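PDB 6FXS: ribose 5-phosphate isomerase, putative from Trypanosoma brucei brucei, which probably catalyses the interconversion of ribose 5-phosphate and ribulose 5-phosphate. Local coordinates for residues V139-E142 and I143-F147. Residues are numbered along the deposited sequence; the frame is centred on the assembly and turned at random.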
ATOM      1  N   VAL B 139      -8.294  -2.280  -7.093  1.00 16.13           N
ATOM      2  CA  VAL B 139      -7.115  -3.025  -6.723  1.00 16.88           C
ATOM      3  C   VAL B 139      -7.547  -4.389  -6.299  1.00 17.18           C
ATOM      4  O   VAL B 139      -6.887  -5.400  -6.582  1.00 17.55           O
ATOM      5  CB  VAL B 139      -6.255  -2.275  -5.681  1.00 16.86           C
ATOM      6  CG1 VAL B 139      -5.057  -3.126  -5.294  1.00 18.26           C
ATOM      7  CG2 VAL B 139      -5.777  -1.002  -6.255  1.00 16.88           C
ATOM      8  N   LEU B 140      -8.699  -4.486  -5.666  1.00 16.97           N
ATOM      9  CA  LEU B 140      -9.190  -5.801  -5.384  1.00 16.79           C
ATOM     10  C   LEU B 140      -9.408  -6.629  -6.651  1.00 15.89           C
ATOM     11  O   LEU B 140      -9.107  -7.824  -6.709  1.00 15.40           O
ATOM     12  CB  LEU B 140     -10.498  -5.662  -4.618  1.00 18.17           C
ATOM     13  CG  LEU B 140     -10.506  -5.173  -3.154  1.00 17.78           C
ATOM     14  CD1 LEU B 140     -11.942  -4.986  -2.635  1.00 18.09           C
ATOM     15  CD2 LEU B 140      -9.779  -6.181  -2.331  1.00 18.01           C
ATOM     16  N   ARG B 141      -9.992  -5.983  -7.644  1.00 17.56           N
ATOM     17  CA  ARG B 141     -10.189  -6.592  -8.944  1.00 19.94           C
ATOM     18  C   ARG B 141      -8.858  -7.005  -9.558  1.00 17.60           C
ATOM     19  O   ARG B 141      -8.714  -8.131 -10.091  1.00 15.73           O
ATOM     20  CB  ARG B 141     -10.913  -5.607  -9.882  1.00 19.96           C
ATOM     21  CG  ARG B 141     -10.944  -6.064 -11.354  1.00 21.93           C
ATOM     22  CD  ARG B 141     -11.840  -5.095 -12.125  1.00 24.62           C
ATOM     23  NE  ARG B 141     -11.989  -5.497 -13.490  1.00 24.24           N
ATOM     24  CZ  ARG B 141     -11.084  -5.345 -14.440  1.00 27.41           C
ATOM     25  NH1 ARG B 141      -9.884  -4.849 -14.202  1.00 27.24           N
ATOM     26  NH2 ARG B 141     -11.371  -5.742 -15.645  1.00 27.89           N
ATOM     27  N   GLU B 142      -7.885  -6.079  -9.540  1.00 15.33           N
ATOM     28  CA  GLU B 142      -6.540  -6.436 -10.087  1.00 15.29           C
ATOM     29  C   GLU B 142      -5.963  -7.648  -9.413  1.00 15.11           C
ATOM     30  O   GLU B 142      -5.403  -8.553 -10.072  1.00 16.41           O
ATOM     31  CB  GLU B 142      -5.568  -5.226  -9.978  1.00 18.40           C
ATOM     32  CG  GLU B 142      -4.191  -5.412 -10.569  1.00 19.32           C
ATOM     33  CD  GLU B 142      -3.306  -4.249 -10.189  1.00 22.99           C
ATOM     34  OE1 GLU B 142      -3.172  -3.811  -9.026  1.00 28.98           O
ATOM     35  OE2 GLU B 142      -2.802  -3.698 -11.064  1.00 24.21           O
ATOM     36  N   ILE B 143      -6.035  -7.667  -8.099  1.00 13.74           N
ATOM     37  CA  ILE B 143      -5.458  -8.746  -7.321  1.00 14.88           C
ATOM     38  C   ILE B 143      -6.142 -10.091  -7.712  1.00 16.23           C
ATOM     39  O   ILE B 143      -5.470 -11.091  -7.924  1.00 15.68           O
ATOM     40  CB  ILE B 143      -5.619  -8.523  -5.768  1.00 13.59           C
ATOM     41  CG1 ILE B 143      -4.710  -7.359  -5.234  1.00 13.99           C
ATOM     42  CG2 ILE B 143      -5.376  -9.819  -4.988  1.00 13.54           C
ATOM     43  CD1 ILE B 143      -5.213  -6.731  -3.920  1.00 15.35           C
ATOM     44  N   ILE B 144      -7.472 -10.112  -7.738  1.00 17.11           N
ATOM     45  CA  ILE B 144      -8.222 -11.338  -8.030  1.00 17.20           C
ATOM     46  C   ILE B 144      -7.890 -11.881  -9.427  1.00 15.23           C
ATOM     47  O   ILE B 144      -7.528 -13.063  -9.609  1.00 16.44           O
ATOM     48  CB  ILE B 144      -9.742 -11.102  -7.799  1.00 16.95           C
ATOM     49  CG1 ILE B 144     -10.017 -11.109  -6.304  1.00 18.25           C
ATOM     50  CG2 ILE B 144     -10.575 -12.169  -8.519  1.00 17.62           C
ATOM     51  CD1 ILE B 144     -11.287 -10.391  -5.923  1.00 18.42           C
ATOM     52  N   MET B 145      -7.880 -10.987 -10.379  1.00 17.00           N
ATOM     53  CA  MET B 145      -7.564 -11.393 -11.761  1.00 19.16           C
ATOM     54  C   MET B 145      -6.154 -11.940 -11.846  1.00 20.88           C
ATOM     55  O   MET B 145      -5.900 -12.965 -12.544  1.00 18.69           O
ATOM     56  CB  MET B 145      -7.808 -10.259 -12.770  1.00 19.68           C
ATOM     57  CG  MET B 145      -9.311  -9.896 -12.826  1.00 21.62           C
ATOM     58  SD  MET B 145      -9.724  -8.548 -13.947  1.00 23.33           S
ATOM     59  CE  MET B 145      -9.319  -9.267 -15.554  1.00 25.00           C
ATOM     60  N   THR B 146      -5.231 -11.248 -11.160  1.00 18.68           N
ATOM     61  CA  THR B 146      -3.822 -11.619 -11.208  1.00 18.05           C
ATOM     62  C   THR B 146      -3.660 -12.972 -10.482  1.00 16.02           C
ATOM     63  O   THR B 146      -2.965 -13.870 -10.937  1.00 15.54           O
ATOM     64  CB  THR B 146      -2.939 -10.508 -10.545  1.00 18.11           C
ATOM     65  OG1 THR B 146      -3.157  -9.309 -11.256  1.00 15.95           O
ATOM     66  CG2 THR B 146      -1.475 -10.827 -10.596  1.00 17.01           C
ATOM     67  N   PHE B 147      -4.278 -13.083  -9.313  1.00 14.73           N
ATOM     68  CA  PHE B 147      -4.138 -14.295  -8.540  1.00 15.40           C
ATOM     69  C   PHE B 147      -4.620 -15.527  -9.364  1.00 16.68           C
ATOM     70  O   PHE B 147      -4.052 -16.610  -9.327  1.00 18.38           O
ATOM     71  CB  PHE B 147      -4.915 -14.156  -7.230  1.00 15.43           C
ATOM     72  CG  PHE B 147      -4.612 -15.205  -6.226  1.00 16.21           C
ATOM     73  CD1 PHE B 147      -3.496 -15.080  -5.388  1.00 15.84           C
ATOM     74  CD2 PHE B 147      -5.389 -16.332  -6.118  1.00 17.03           C
ATOM     75  CE1 PHE B 147      -3.253 -15.984  -4.402  1.00 15.87           C
ATOM     76  CE2 PHE B 147      -5.115 -17.301  -5.141  1.00 17.06           C
ATOM     77  CZ  PHE B 147      -4.050 -17.146  -4.290  1.00 16.71           C
TER
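Two successive turns of helix 137-149 meet here, and Arg141 with Met145 and Glu142 with Thr146 carry the side-chain contacts. Met145 SD sits over the centre of one face of the Arg141 guanidinium, 3.5 Å from Arg141 CZ. The arginine chain is extended from CG to NE, with CG trans to the backbone N (chi1 170°), and runs outward from the helix. Met145 reaches back from the next turn to lay SD over it. Met145 CE comes near Arg141 NH2, at 4.1 Å. The guanidinium is also held by charge, since Arg141 NH2 forms a salt bridge with Glu46 of helix 37-46.

The helix flanks a parallel five-stranded sheet, in keeping with the alpha/beta fold of the RpiB/LacAB family. Leu140, Ile143 and Ile144 all touch Leu130 on strand 127-131, and Ile144 also packs on Ile40 and Val44 of helix 37-46. Within the helix, Val139 CG1 meets Ile143 CD1 at 3.9 Å, one turn apart. Regular i to i+4 backbone bonds join the turns, such as Ile143 N to Val139 O at 2.9 Å.

Glu142 O accepts two bonds. Thr146 N reaches it at 2.9 Å, and the hydroxyl Thr146 OG1 donates to Glu142 O at 2.6 Å. The two donors approach from opposite faces of the carbonyl plane, and the hydroxyl is tilted 34° from that plane. With chi1 at -59°, OG1 stands beside Thr146's own backbone N, near enough for the hydroxyl to share the carbonyl that the N-H already uses. The Glu142 and Thr146 side chains lie alongside each other, pointing the same way, and both touch His113 of helix 113-121.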